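Local coordinates for protein pyridine nucleotide-disulphide oxidoreductase dimerisation region (Escherichia coli BL21, PDB 6KYY) that is an FAD-binding flavoprotein of the disulfide reductase family, induced by hypochlorous acid, and is probably involved in resistance to reactive chlorine species, at residues F108-L114 and E124-I130; N270-A274 and T289-I294; V365-V369 and T381-L385; I372-M378 and P434-S439. All coordinates share one frame; numbering follows the deposited sequence.

How the contacts relate
Contacts 1 and 2 lie in the nucleotide-binding part of the chain, contacts 3 and 4 in the dimerisation domain. Within each pair the centres are 11 Å apart and atoms touch; between the pairs, centres are 49 to 54 Å apart, on opposite sides of the chain's centre. Contact 1 closes before contact 2 opens; probable hydrogen bonds, Ile130 N to Asn293 O and Asn270 ND2 to Phe108 O, join them, and Ile130 also packs on Ile294. Contacts 3 and 4 alternate along the sequence, and Leu385 reaches Ile372 and Ser439. Contact 3 belongs to the five-stranded antiparallel sheet, contact 4 to the segment after the probable active-site histidine, where the second subunit adjoins.

Contact 1. Residues F108-L114 and E124-I130; sequences FINNHSL and EIHGEKI
Ser113 and His126 form an antiparallel non-hydrogen-bonded pair with their CA atoms 4.2 Å apart, and the adjoining Leu114 and Ile125 form a hydrogen-bonded pair. In the latter, Leu114 N gives to Ile125 O at 2.7 Å and Ile125 N returns a bond to Leu114 O at 3.2 Å. A third backbone bond runs from Gly127 N to His112 O, 2.9 Å long. On the face carrying Ser113 and His126, Ser113 OG is hydrogen-bonded to His126 ND1 at the ring edge, 3.0 Å away; either may be the donor. Chi1 of -47° sets this OG beside the backbone N, within reach of the imidazole. The other face is apolar. After the chain turns its corner at Glu128 and Lys129, Ile130 comes back to meet Leu114 tip to tip, CD1 to CD2 at 3.7 Å. The Phe108 ring completes the cluster: Leu114 CD1 lies 3.6 Å above one face, offset toward the rim, while Ile130 CD1 touches the edge at Phe108 CE1, 4.1 Å away. Phe108 and Ile130 both also pack on Ile16. The arrangement is a beta hairpin, strands 113-116 and 123-127, forming part of the mixed sheet of the FAD-binding fold, where strand 123-127 pairs with strand 10-16.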
loop_
_atom_site.group_PDB
_atom_site.type_symbol
_atom_site.label_atom_id
_atom_site.label_comp_id
_atom_site.label_asym_id
_atom_site.label_seq_id
_atom_site.Cartn_x
_atom_site.Cartn_y
_atom_site.Cartn_z
ATOM N N PHE B 108 -9.788 -18.077 37.620
ATOM C CA PHE B 108 -10.156 -17.141 38.677
ATOM C C PHE B 108 -10.559 -17.913 39.929
ATOM O O PHE B 108 -11.562 -18.633 39.928
ATOM C CB PHE B 108 -11.291 -16.231 38.217
ATOM C CG PHE B 108 -10.829 -14.961 37.558
ATOM C CD1 PHE B 108 -10.206 -13.966 38.293
ATOM C CD2 PHE B 108 -11.029 -14.758 36.203
ATOM C CE1 PHE B 108 -9.784 -12.796 37.689
ATOM C CE2 PHE B 108 -10.610 -13.590 35.592
ATOM C CZ PHE B 108 -9.987 -12.607 36.337
ATOM N N ILE B 109 -9.768 -17.774 40.994
ATOM C CA ILE B 109 -10.227 -18.189 42.315
ATOM C C ILE B 109 -11.113 -17.111 42.919
ATOM O O ILE B 109 -12.165 -17.401 43.499
ATOM C CB ILE B 109 -9.028 -18.499 43.231
ATOM C CG1 ILE B 109 -8.325 -19.786 42.801
ATOM C CG2 ILE B 109 -9.472 -18.592 44.685
ATOM C CD1 ILE B 109 -6.930 -19.924 43.375
ATOM N N ASN B 110 -10.707 -15.853 42.771
ATOM C CA ASN B 110 -11.369 -14.719 43.395
ATOM C C ASN B 110 -11.388 -13.572 42.396
ATOM O O ASN B 110 -11.155 -13.760 41.199
ATOM C CB ASN B 110 -10.645 -14.325 44.688
ATOM C CG ASN B 110 -11.478 -14.579 45.911
ATOM O OD1 ASN B 110 -12.530 -15.209 45.829
ATOM N ND2 ASN B 110 -11.016 -14.095 47.059
ATOM N N ASN B 111 -11.668 -12.372 42.894
ATOM C CA ASN B 111 -11.432 -11.156 42.132
ATOM C C ASN B 111 -10.062 -10.556 42.421
ATOM O O ASN B 111 -9.748 -9.480 41.905
ATOM C CB ASN B 111 -12.535 -10.128 42.410
ATOM C CG ASN B 111 -12.497 -9.594 43.827
ATOM O OD1 ASN B 111 -12.785 -10.313 44.786
ATOM N ND2 ASN B 111 -12.153 -8.320 43.967
ATOM N N HIS B 112 -9.242 -11.234 43.231
ATOM C CA HIS B 112 -7.878 -10.813 43.509
ATOM C C HIS B 112 -6.825 -11.859 43.173
ATOM O O HIS B 112 -5.670 -11.485 42.944
ATOM C CB HIS B 112 -7.710 -10.438 44.991
ATOM C CG HIS B 112 -8.725 -9.460 45.495
ATOM N ND1 HIS B 112 -8.487 -8.104 45.552
ATOM C CD2 HIS B 112 -9.974 -9.644 45.987
ATOM C CE1 HIS B 112 -9.549 -7.494 46.047
ATOM N NE2 HIS B 112 -10.464 -8.405 46.320
ATOM N N SER B 113 -7.177 -13.143 43.143
ATOM C CA SER B 113 -6.206 -14.216 42.981
ATOM C C SER B 113 -6.557 -15.093 41.786
ATOM O O SER B 113 -7.729 -15.256 41.431
ATOM C CB SER B 113 -6.121 -15.083 44.245
ATOM O OG SER B 113 -6.017 -14.280 45.408
ATOM N N LEU B 114 -5.520 -15.663 41.176
ATOM C CA LEU B 114 -5.652 -16.553 40.033
ATOM C C LEU B 114 -5.079 -17.921 40.381
ATOM O O LEU B 114 -4.210 -18.045 41.249
ATOM C CB LEU B 114 -4.920 -16.004 38.794
ATOM C CG LEU B 114 -5.427 -14.779 38.022
ATOM C CD1 LEU B 114 -6.848 -14.986 37.515
ATOM C CD2 LEU B 114 -5.316 -13.500 38.842
ATOM N N GLU B 124 -0.378 -19.827 42.763
ATOM C CA GLU B 124 -1.389 -18.833 43.100
ATOM C C GLU B 124 -0.800 -17.443 42.911
ATOM O O GLU B 124 0.290 -17.154 43.416
ATOM C CB GLU B 124 -1.889 -19.017 44.535
ATOM C CG GLU B 124 -3.180 -19.817 44.646
ATOM C CD GLU B 124 -2.964 -21.312 44.474
ATOM O OE1 GLU B 124 -1.915 -21.821 44.923
ATOM O OE2 GLU B 124 -3.845 -21.979 43.893
ATOM N N ILE B 125 -1.518 -16.588 42.185
ATOM C CA ILE B 125 -1.023 -15.278 41.782
ATOM C C ILE B 125 -2.070 -14.228 42.128
ATOM O O ILE B 125 -3.241 -14.372 41.763
ATOM C CB ILE B 125 -0.694 -15.237 40.277
ATOM C CG1 ILE B 125 0.405 -16.253 39.956
ATOM C CG2 ILE B 125 -0.307 -13.825 39.849
ATOM C CD1 ILE B 125 1.178 -15.953 38.704
ATOM N N HIS B 126 -1.645 -13.174 42.821
ATOM C CA HIS B 126 -2.530 -12.102 43.250
ATOM C C HIS B 126 -2.268 -10.838 42.441
ATOM O O HIS B 126 -1.157 -10.611 41.952
ATOM C CB HIS B 126 -2.351 -11.802 44.742
ATOM C CG HIS B 126 -2.181 -13.025 45.587
ATOM N ND1 HIS B 126 -3.077 -14.072 45.570
ATOM C CD2 HIS B 126 -1.221 -13.366 46.478
ATOM C CE1 HIS B 126 -2.676 -15.006 46.412
ATOM N NE2 HIS B 126 -1.551 -14.602 46.977
ATOM N N GLY B 127 -3.302 -10.010 42.313
ATOM C CA GLY B 127 -3.185 -8.786 41.547
ATOM C C GLY B 127 -3.983 -7.617 42.087
ATOM O O GLY B 127 -5.181 -7.744 42.356
ATOM N N GLU B 128 -3.317 -6.471 42.258
ATOM C CA GLU B 128 -4.032 -5.241 42.583
ATOM C C GLU B 128 -5.016 -4.882 41.478
ATOM O O GLU B 128 -6.153 -4.478 41.752
ATOM C CB GLU B 128 -3.037 -4.101 42.804
ATOM C CG GLU B 128 -2.623 -3.892 44.249
ATOM C CD GLU B 128 -1.389 -3.020 44.379
ATOM O OE1 GLU B 128 -0.907 -2.833 45.516
ATOM O OE2 GLU B 128 -0.900 -2.522 43.344
ATOM N N LYS B 129 -4.589 -5.014 40.225
ATOM C CA LYS B 129 -5.448 -4.888 39.058
ATOM C C LYS B 129 -5.208 -6.089 38.159
ATOM O O LYS B 129 -4.078 -6.571 38.045
ATOM C CB LYS B 129 -5.173 -3.592 38.282
ATOM C CG LYS B 129 -4.923 -2.366 39.148
ATOM C CD LYS B 129 -4.774 -1.120 38.288
ATOM C CE LYS B 129 -4.774 0.149 39.126
ATOM N NZ LYS B 129 -5.052 -0.125 40.563
ATOM N N ILE B 130 -6.272 -6.582 37.531
ATOM C CA ILE B 130 -6.188 -7.732 36.638
ATOM C C ILE B 130 -6.845 -7.370 35.314
ATOM O O ILE B 130 -7.901 -6.729 35.287
ATOM C CB ILE B 130 -6.839 -8.988 37.255
ATOM C CG1 ILE B 130 -6.344 -9.194 38.689
ATOM C CG2 ILE B 130 -6.533 -10.215 36.416
ATOM C CD1 ILE B 130 -7.033 -10.318 39.426
#

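Contact 2. Residues N270-A274 and T289-I294; sequences NAGIA and TTADNI
Gly272 and Ala274 are tied to Thr290 through one hydroxyl, just ahead of a type II beta turn that runs from Ala291 to Ile294 and leads into strand 294-296 of the nucleotide-binding fold. Thr290 OG1 donates to Gly272 O at 2.7 Å, lying in the carbonyl plane on a lone pair, with a C=O...O angle of 136°. The same oxygen accepts from Ala274 N at 2.9 Å, with 145° at the hydrogen. Both bonds depend on chi1 of 49°, which places OG1 between the backbone N and the carbonyl carbon and turns it to the 270-274 chain. One hydroxyl therefore satisfies a carbonyl and an amide two residues apart, bridging the backbone on either side of Ile273 in sequence. The neighbouring hydroxyl, Thr289 OG1, has a weak hydrogen bond to Val282 O. Inside the second segment, Thr289 N donates to Ile294 O at 3.3 Å, whereas the bond of the turn itself, Ile294 N to Ala291 O, is weak at 3.5 Å. Asn293 has a backbone bond with Ile130, and Asn270 ND2 donates to Phe108 O, so both segments are also held to the 108-130 region. Beside these bonds, Ile273 crosses Thr289 and Ile294 at about right angles. Its CG1 lies 3.8 Å from Thr289 CG2 and also 4.0 Å from Ala291 CB, and its CD1 ends 3.7 Å from Ile294 CG2.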
loop_
_atom_site.group_PDB
_atom_site.type_symbol
_atom_site.label_atom_id
_atom_site.label_comp_id
_atom_site.label_asym_id
_atom_site.label_seq_id
_atom_site.Cartn_x
_atom_site.Cartn_y
_atom_site.Cartn_z
ATOM N N ASN B 270 -16.590 -16.683 39.406
ATOM C CA ASN B 270 -16.015 -16.644 40.746
ATOM C C ASN B 270 -15.502 -15.265 41.136
ATOM O O ASN B 270 -15.234 -15.038 42.320
ATOM C CB ASN B 270 -14.877 -17.660 40.860
ATOM C CG ASN B 270 -15.333 -19.080 40.591
ATOM O OD1 ASN B 270 -16.462 -19.453 40.909
ATOM N ND2 ASN B 270 -14.452 -19.881 40.003
ATOM N N ALA B 271 -15.356 -14.346 40.183
ATOM C CA ALA B 271 -14.840 -13.011 40.454
ATOM C C ALA B 271 -15.907 -11.931 40.335
ATOM O O ALA B 271 -15.583 -10.743 40.428
ATOM C CB ALA B 271 -13.672 -12.697 39.516
ATOM N N GLY B 272 -17.167 -12.312 40.136
ATOM C CA GLY B 272 -18.215 -11.335 39.922
ATOM C C GLY B 272 -18.239 -10.735 38.538
ATOM O O GLY B 272 -18.802 -9.652 38.353
ATOM N N ILE B 273 -17.644 -11.409 37.556
ATOM C CA ILE B 273 -17.531 -10.903 36.193
ATOM C C ILE B 273 -18.685 -11.467 35.375
ATOM O O ILE B 273 -18.826 -12.689 35.244
ATOM C CB ILE B 273 -16.177 -11.279 35.572
ATOM C CG1 ILE B 273 -15.038 -10.563 36.303
ATOM C CG2 ILE B 273 -16.161 -10.962 34.087
ATOM C CD1 ILE B 273 -13.685 -11.210 36.106
ATOM N N ALA B 274 -19.505 -10.580 34.820
ATOM C CA ALA B 274 -20.678 -10.998 34.066
ATOM C C ALA B 274 -20.296 -11.449 32.662
ATOM O O ALA B 274 -19.288 -11.018 32.095
ATOM C CB ALA B 274 -21.698 -9.862 33.987
ATOM N N THR B 289 -14.995 -4.339 33.486
ATOM C CA THR B 289 -15.917 -5.428 33.762
ATOM C C THR B 289 -16.739 -5.109 35.012
ATOM O O THR B 289 -16.505 -4.117 35.706
ATOM C CB THR B 289 -15.157 -6.746 33.920
ATOM O OG1 THR B 289 -16.017 -7.839 33.574
ATOM C CG2 THR B 289 -14.676 -6.923 35.345
ATOM N N THR B 290 -17.724 -5.966 35.293
ATOM C CA THR B 290 -18.614 -5.727 36.425
ATOM C C THR B 290 -17.894 -5.795 37.767
ATOM O O THR B 290 -18.426 -5.296 38.764
ATOM C CB THR B 290 -19.773 -6.726 36.408
ATOM O OG1 THR B 290 -19.262 -8.053 36.230
ATOM C CG2 THR B 290 -20.736 -6.401 35.274
ATOM N N ALA B 291 -16.709 -6.394 37.817
ATOM C CA ALA B 291 -15.901 -6.444 39.026
ATOM C C ALA B 291 -14.880 -5.314 39.013
ATOM O O ALA B 291 -14.285 -5.015 37.974
ATOM C CB ALA B 291 -15.187 -7.792 39.152
ATOM N N ASP B 292 -14.682 -4.687 40.170
ATOM C CA ASP B 292 -13.762 -3.563 40.249
ATOM C C ASP B 292 -12.315 -4.039 40.170
ATOM O O ASP B 292 -11.967 -5.127 40.639
ATOM C CB ASP B 292 -13.984 -2.764 41.536
ATOM C CG ASP B 292 -14.365 -3.639 42.712
ATOM O OD1 ASP B 292 -14.374 -4.878 42.561
ATOM O OD2 ASP B 292 -14.659 -3.081 43.790
ATOM N N ASN B 293 -11.476 -3.205 39.553
ATOM C CA ASN B 293 -10.057 -3.472 39.323
ATOM C C ASN B 293 -9.825 -4.656 38.390
ATOM O O ASN B 293 -8.730 -5.230 38.371
ATOM C CB ASN B 293 -9.303 -3.684 40.642
ATOM C CG ASN B 293 -9.273 -2.436 41.499
ATOM O OD1 ASN B 293 -8.636 -1.443 41.147
ATOM N ND2 ASN B 293 -9.963 -2.481 42.633
ATOM N N ILE B 294 -10.829 -5.033 37.601
ATOM C CA ILE B 294 -10.694 -6.072 36.587
ATOM C C ILE B 294 -11.084 -5.471 35.244
ATOM O O ILE B 294 -12.192 -4.942 35.091
ATOM C CB ILE B 294 -11.551 -7.307 36.902
ATOM C CG1 ILE B 294 -11.004 -8.051 38.126
ATOM C CG2 ILE B 294 -11.635 -8.219 35.679
ATOM C CD1 ILE B 294 -9.761 -8.865 37.854
#

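Contact 3. Residues V365-V369 and T381-L385; sequences VTLPV and TRGVL
The flat groups that meet between Leu367 and Leu385 are peptide units, and their edges carry the polar contact. Leu367 N donates to Leu385 O at 2.8 Å, almost straight at 175°, and Leu385 N returns a bond to Leu367 O, also 2.8 Å. These two reciprocal bonds define Leu367 and Leu385 as an antiparallel hydrogen-bonded pair; Pro368 and Val384 follow as a non-hydrogen-bonded pair, their CA atoms 4.5 Å apart. Past the proline the pairing fades, and Val369 N reaches Gly383 O only weakly, at 3.5 Å. The face of Leu367 and Leu385 is buried, with the two CB atoms 4.3 Å apart. On the face of Pro368 and Val384, the CG2 branch of Val384 does the touching: it meets Thr366 CG2 at 3.9 Å and sits 3.6 Å from Leu367 O. With chi1 of Val384 at 74°, CG1 sits between the backbone N and the carbonyl carbon while CG2 is anti to N, and it is CG2 that faces Thr366 and Leu367 O. Val369 closes the end of the pairing, its two methyls lying against the backbone of Arg382 to Val384, with CG1 3.3 Å from Arg382 O and CG2 next to Val384 N. Arg382 starts away from the other segment, and its NE forms a salt bridge with Asp380 OD2. Strand 362-368 is an outermost strand, within this chain, of the five-stranded antiparallel sheet, and 384-390 is its neighbour. Helix 439-443 covers the Leu367 and Leu385 face, helix 206-218 packs on Val384, and helix 373-377 meets Val369 and Thr381.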
loop_
_atom_site.group_PDB
_atom_site.type_symbol
_atom_site.label_atom_id
_atom_site.label_comp_id
_atom_site.label_asym_id
_atom_site.label_seq_id
_atom_site.Cartn_x
_atom_site.Cartn_y
_atom_site.Cartn_z
ATOM N N VAL B 365 -20.365 6.684 -6.892
ATOM C CA VAL B 365 -19.432 6.672 -8.013
ATOM C C VAL B 365 -18.762 5.308 -8.080
ATOM O O VAL B 365 -18.485 4.683 -7.049
ATOM C CB VAL B 365 -18.391 7.800 -7.888
ATOM C CG1 VAL B 365 -19.067 9.149 -8.049
ATOM C CG2 VAL B 365 -17.666 7.717 -6.553
ATOM N N THR B 366 -18.507 4.841 -9.300
ATOM C CA THR B 366 -17.950 3.517 -9.539
ATOM C C THR B 366 -16.798 3.631 -10.524
ATOM O O THR B 366 -16.936 4.272 -11.571
ATOM C CB THR B 366 -19.018 2.561 -10.086
ATOM O OG1 THR B 366 -20.275 2.836 -9.456
ATOM C CG2 THR B 366 -18.629 1.115 -9.823
ATOM N N LEU B 367 -15.670 3.015 -10.192
ATOM C CA LEU B 367 -14.499 3.001 -11.068
ATOM C C LEU B 367 -13.964 1.582 -11.180
ATOM O O LEU B 367 -13.481 1.026 -10.171
ATOM C CB LEU B 367 -13.409 3.939 -10.559
ATOM C CG LEU B 367 -12.148 3.943 -11.429
ATOM C CD1 LEU B 367 -12.488 4.342 -12.859
ATOM C CD2 LEU B 367 -11.080 4.856 -10.852
ATOM N N PRO B 368 -14.024 0.964 -12.357
ATOM C CA PRO B 368 -13.411 -0.359 -12.520
ATOM C C PRO B 368 -11.904 -0.282 -12.336
ATOM O O PRO B 368 -11.260 0.705 -12.697
ATOM C CB PRO B 368 -13.784 -0.751 -13.955
ATOM C CG PRO B 368 -14.074 0.543 -14.645
ATOM C CD PRO B 368 -14.646 1.451 -13.599
ATOM N N VAL B 369 -11.344 -1.344 -11.753
ATOM C CA VAL B 369 -9.909 -1.373 -11.494
ATOM C C VAL B 369 -9.129 -1.460 -12.802
ATOM O O VAL B 369 -7.991 -0.981 -12.890
ATOM C CB VAL B 369 -9.581 -2.528 -10.527
ATOM C CG1 VAL B 369 -8.129 -2.956 -10.636
ATOM C CG2 VAL B 369 -9.900 -2.113 -9.098
ATOM N N THR B 381 -5.537 -6.630 -12.708
ATOM C CA THR B 381 -6.549 -5.618 -12.980
ATOM C C THR B 381 -7.946 -6.069 -12.577
ATOM O O THR B 381 -8.932 -5.627 -13.177
ATOM C CB THR B 381 -6.522 -5.232 -14.462
ATOM O OG1 THR B 381 -7.370 -6.116 -15.204
ATOM C CG2 THR B 381 -5.100 -5.316 -15.013
ATOM N N ARG B 382 -8.057 -6.946 -11.582
ATOM C CA ARG B 382 -9.350 -7.391 -11.085
ATOM C C ARG B 382 -9.842 -6.475 -9.968
ATOM O O ARG B 382 -9.062 -5.791 -9.300
ATOM C CB ARG B 382 -9.269 -8.830 -10.572
ATOM C CG ARG B 382 -9.414 -9.889 -11.645
ATOM C CD ARG B 382 -9.099 -11.261 -11.082
ATOM N NE ARG B 382 -7.960 -11.222 -10.171
ATOM C CZ ARG B 382 -7.338 -12.299 -9.701
ATOM N NH1 ARG B 382 -7.747 -13.509 -10.058
ATOM N NH2 ARG B 382 -6.311 -12.168 -8.874
ATOM N N GLY B 383 -11.151 -6.473 -9.769
ATOM C CA GLY B 383 -11.771 -5.718 -8.701
ATOM C C GLY B 383 -12.474 -4.475 -9.216
ATOM O O GLY B 383 -12.654 -4.270 -10.419
ATOM N N VAL B 384 -12.869 -3.628 -8.266
ATOM C CA VAL B 384 -13.631 -2.422 -8.570
ATOM C C VAL B 384 -13.480 -1.461 -7.401
ATOM O O VAL B 384 -13.179 -1.868 -6.277
ATOM C CB VAL B 384 -15.120 -2.757 -8.846
ATOM C CG1 VAL B 384 -15.842 -3.097 -7.550
ATOM C CG2 VAL B 384 -15.810 -1.611 -9.575
ATOM N N LEU B 385 -13.672 -0.174 -7.670
ATOM C CA LEU B 385 -13.714 0.858 -6.646
ATOM C C LEU B 385 -15.094 1.497 -6.639
ATOM O O LEU B 385 -15.688 1.723 -7.699
ATOM C CB LEU B 385 -12.652 1.936 -6.886
ATOM C CG LEU B 385 -11.192 1.493 -6.965
ATOM C CD1 LEU B 385 -10.274 2.697 -6.832
ATOM C CD2 LEU B 385 -10.890 0.464 -5.893
#

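Contact 4. Residues I372-M378 and P434-S439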
loop_
_atom_site.group_PDB
_atom_site.type_symbol
_atom_site.label_atom_id
_atom_site.label_comp_id
_atom_site.label_asym_id
_atom_site.label_seq_id
_atom_site.Cartn_x
_atom_site.Cartn_y
_atom_site.Cartn_z
ATOM N N ILE B 372 -7.213 1.543 -13.643
ATOM C CA ILE B 372 -6.127 1.993 -12.777
ATOM C C ILE B 372 -4.817 1.483 -13.374
ATOM O O ILE B 372 -4.540 0.275 -13.285
ATOM C CB ILE B 372 -6.309 1.500 -11.336
ATOM C CG1 ILE B 372 -7.708 1.853 -10.825
ATOM C CG2 ILE B 372 -5.243 2.100 -10.431
ATOM C CD1 ILE B 372 -7.943 1.473 -9.381
ATOM N N PRO B 373 -3.992 2.345 -13.975
ATOM C CA PRO B 373 -2.784 1.851 -14.657
ATOM C C PRO B 373 -1.818 1.114 -13.747
ATOM O O PRO B 373 -1.090 0.234 -14.224
ATOM C CB PRO B 373 -2.158 3.135 -15.222
ATOM C CG PRO B 373 -3.302 4.088 -15.346
ATOM C CD PRO B 373 -4.187 3.791 -14.172
ATOM N N ARG B 374 -1.785 1.438 -12.452
ATOM C CA ARG B 374 -0.884 0.733 -11.547
ATOM C C ARG B 374 -1.329 -0.707 -11.320
ATOM O O ARG B 374 -0.492 -1.583 -11.076
ATOM C CB ARG B 374 -0.782 1.481 -10.219
ATOM C CG ARG B 374 0.110 0.806 -9.192
ATOM C CD ARG B 374 1.575 1.166 -9.397
ATOM N NE ARG B 374 2.484 0.080 -9.033
ATOM C CZ ARG B 374 2.639 -0.396 -7.800
ATOM N NH1 ARG B 374 3.493 -1.385 -7.576
ATOM N NH2 ARG B 374 1.945 0.110 -6.791
ATOM N N ALA B 375 -2.635 -0.974 -11.397
ATOM C CA ALA B 375 -3.107 -2.351 -11.311
ATOM C C ALA B 375 -2.628 -3.177 -12.496
ATOM O O ALA B 375 -2.368 -4.377 -12.350
ATOM C CB ALA B 375 -4.630 -2.383 -11.221
ATOM N N ARG B 376 -2.508 -2.559 -13.672
ATOM C CA ARG B 376 -1.912 -3.248 -14.812
ATOM C C ARG B 376 -0.410 -3.419 -14.634
ATOM O O ARG B 376 0.161 -4.413 -15.099
ATOM C CB ARG B 376 -2.210 -2.489 -16.101
ATOM C CG ARG B 376 -2.714 -3.365 -17.229
ATOM C CD ARG B 376 -3.401 -2.533 -18.294
ATOM N NE ARG B 376 -4.827 -2.377 -18.026
ATOM C CZ ARG B 376 -5.748 -3.278 -18.347
ATOM N NH1 ARG B 376 -5.398 -4.402 -18.956
ATOM N NH2 ARG B 376 -7.025 -3.051 -18.067
ATOM N N VAL B 377 0.243 -2.462 -13.971
ATOM C CA VAL B 377 1.669 -2.568 -13.685
ATOM C C VAL B 377 1.967 -3.781 -12.811
ATOM O O VAL B 377 3.078 -4.322 -12.858
ATOM C CB VAL B 377 2.158 -1.250 -13.037
ATOM C CG1 VAL B 377 3.579 -1.375 -12.513
ATOM C CG2 VAL B 377 2.066 -0.104 -14.034
ATOM N N MET B 378 0.988 -4.251 -12.039
ATOM C CA MET B 378 1.178 -5.366 -11.120
ATOM C C MET B 378 0.513 -6.653 -11.597
ATOM O O MET B 378 0.456 -7.624 -10.834
ATOM C CB MET B 378 0.660 -4.990 -9.731
ATOM C CG MET B 378 1.310 -3.745 -9.156
ATOM S SD MET B 378 1.185 -3.658 -7.362
ATOM C CE MET B 378 -0.321 -2.710 -7.179
ATOM N N PRO B 434 3.623 5.836 -10.280
ATOM C CA PRO B 434 2.320 5.162 -10.331
ATOM C C PRO B 434 1.939 4.552 -8.987
ATOM O O PRO B 434 2.786 3.956 -8.321
ATOM C CB PRO B 434 2.525 4.062 -11.385
ATOM C CG PRO B 434 3.904 4.279 -11.958
ATOM C CD PRO B 434 4.671 5.035 -10.927
ATOM N N SER B 435 0.675 4.705 -8.599
ATOM C CA SER B 435 0.188 4.197 -7.326
ATOM C C SER B 435 -1.239 3.702 -7.495
ATOM O O SER B 435 -1.887 3.931 -8.519
ATOM C CB SER B 435 0.250 5.266 -6.226
ATOM O OG SER B 435 -0.991 5.940 -6.099
ATOM N N MET B 436 -1.717 2.997 -6.474
ATOM C CA MET B 436 -3.127 2.652 -6.388
ATOM C C MET B 436 -3.916 3.684 -5.598
ATOM O O MET B 436 -5.125 3.829 -5.811
ATOM C CB MET B 436 -3.292 1.270 -5.753
ATOM C CG MET B 436 -2.578 0.158 -6.487
ATOM S SD MET B 436 -3.251 -0.092 -8.135
ATOM C CE MET B 436 -4.936 -0.546 -7.752
ATOM N N SER B 437 -3.252 4.412 -4.697
ATOM C CA SER B 437 -3.922 5.479 -3.965
ATOM C C SER B 437 -4.265 6.650 -4.875
ATOM O O SER B 437 -5.238 7.368 -4.619
ATOM C CB SER B 437 -3.044 5.950 -2.804
ATOM O OG SER B 437 -2.460 4.851 -2.126
ATOM N N GLU B 438 -3.483 6.855 -5.938
ATOM C CA GLU B 438 -3.741 7.957 -6.857
ATOM C C GLU B 438 -5.053 7.792 -7.606
ATOM O O GLU B 438 -5.627 8.790 -8.052
ATOM C CB GLU B 438 -2.594 8.091 -7.858
ATOM C CG GLU B 438 -2.541 6.967 -8.874
ATOM C CD GLU B 438 -1.768 7.332 -10.117
ATOM O OE1 GLU B 438 -1.875 8.491 -10.568
ATOM O OE2 GLU B 438 -1.051 6.458 -10.648
ATOM N N SER B 439 -5.544 6.558 -7.754
ATOM C CA SER B 439 -6.806 6.344 -8.449
ATOM C C SER B 439 -7.972 7.013 -7.734
ATOM O O SER B 439 -9.031 7.200 -8.343
ATOM C CB SER B 439 -7.075 4.849 -8.609
ATOM O OG SER B 439 -7.057 4.190 -7.356
#
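The segment bearing Pro434, which Arg374 touches, follows directly on His433, the proton acceptor of the active site by close similarity, and enters through a cis peptide bond. Next in the chain, Ser435 OG accepts from Glu438 N at 2.7 Å, an ST motif, and Ser435 N gives to Glu438 OE2 at 3.2 Å. Since that carboxylate oxygen also bonds His433 ND1, Glu438 links the 435-438 ST motif to the histidine. Helix 373-377 is met by van der Waals contact of hydrocarbon and thioether groups with each other and with backbone carbonyls. In Arg374, CG is anti to the backbone N (chi1 179°) and the chain then bends at chi2 and chi3, with CG 3.6 Å from Met436 SD and CD 3.6 Å from Pro434 CB. Met378 SD sits above one face of the guanidinium, offset toward the rim. Met436 curls over the helix start, its CE 3.9 Å from Ala375 CB and its SD 3.7 Å from Ile372 CG2. Met378 CE lies 3.7 Å from Met436 CG. Ile372, the N-cap residue, sets its CD1 against Ser439. Helix 406-418 packs on Met436, strand 384-390 lies beside Ile372 and Ser439, and Glu408 of the second subunit bonds Met436 N and Ser437 OG.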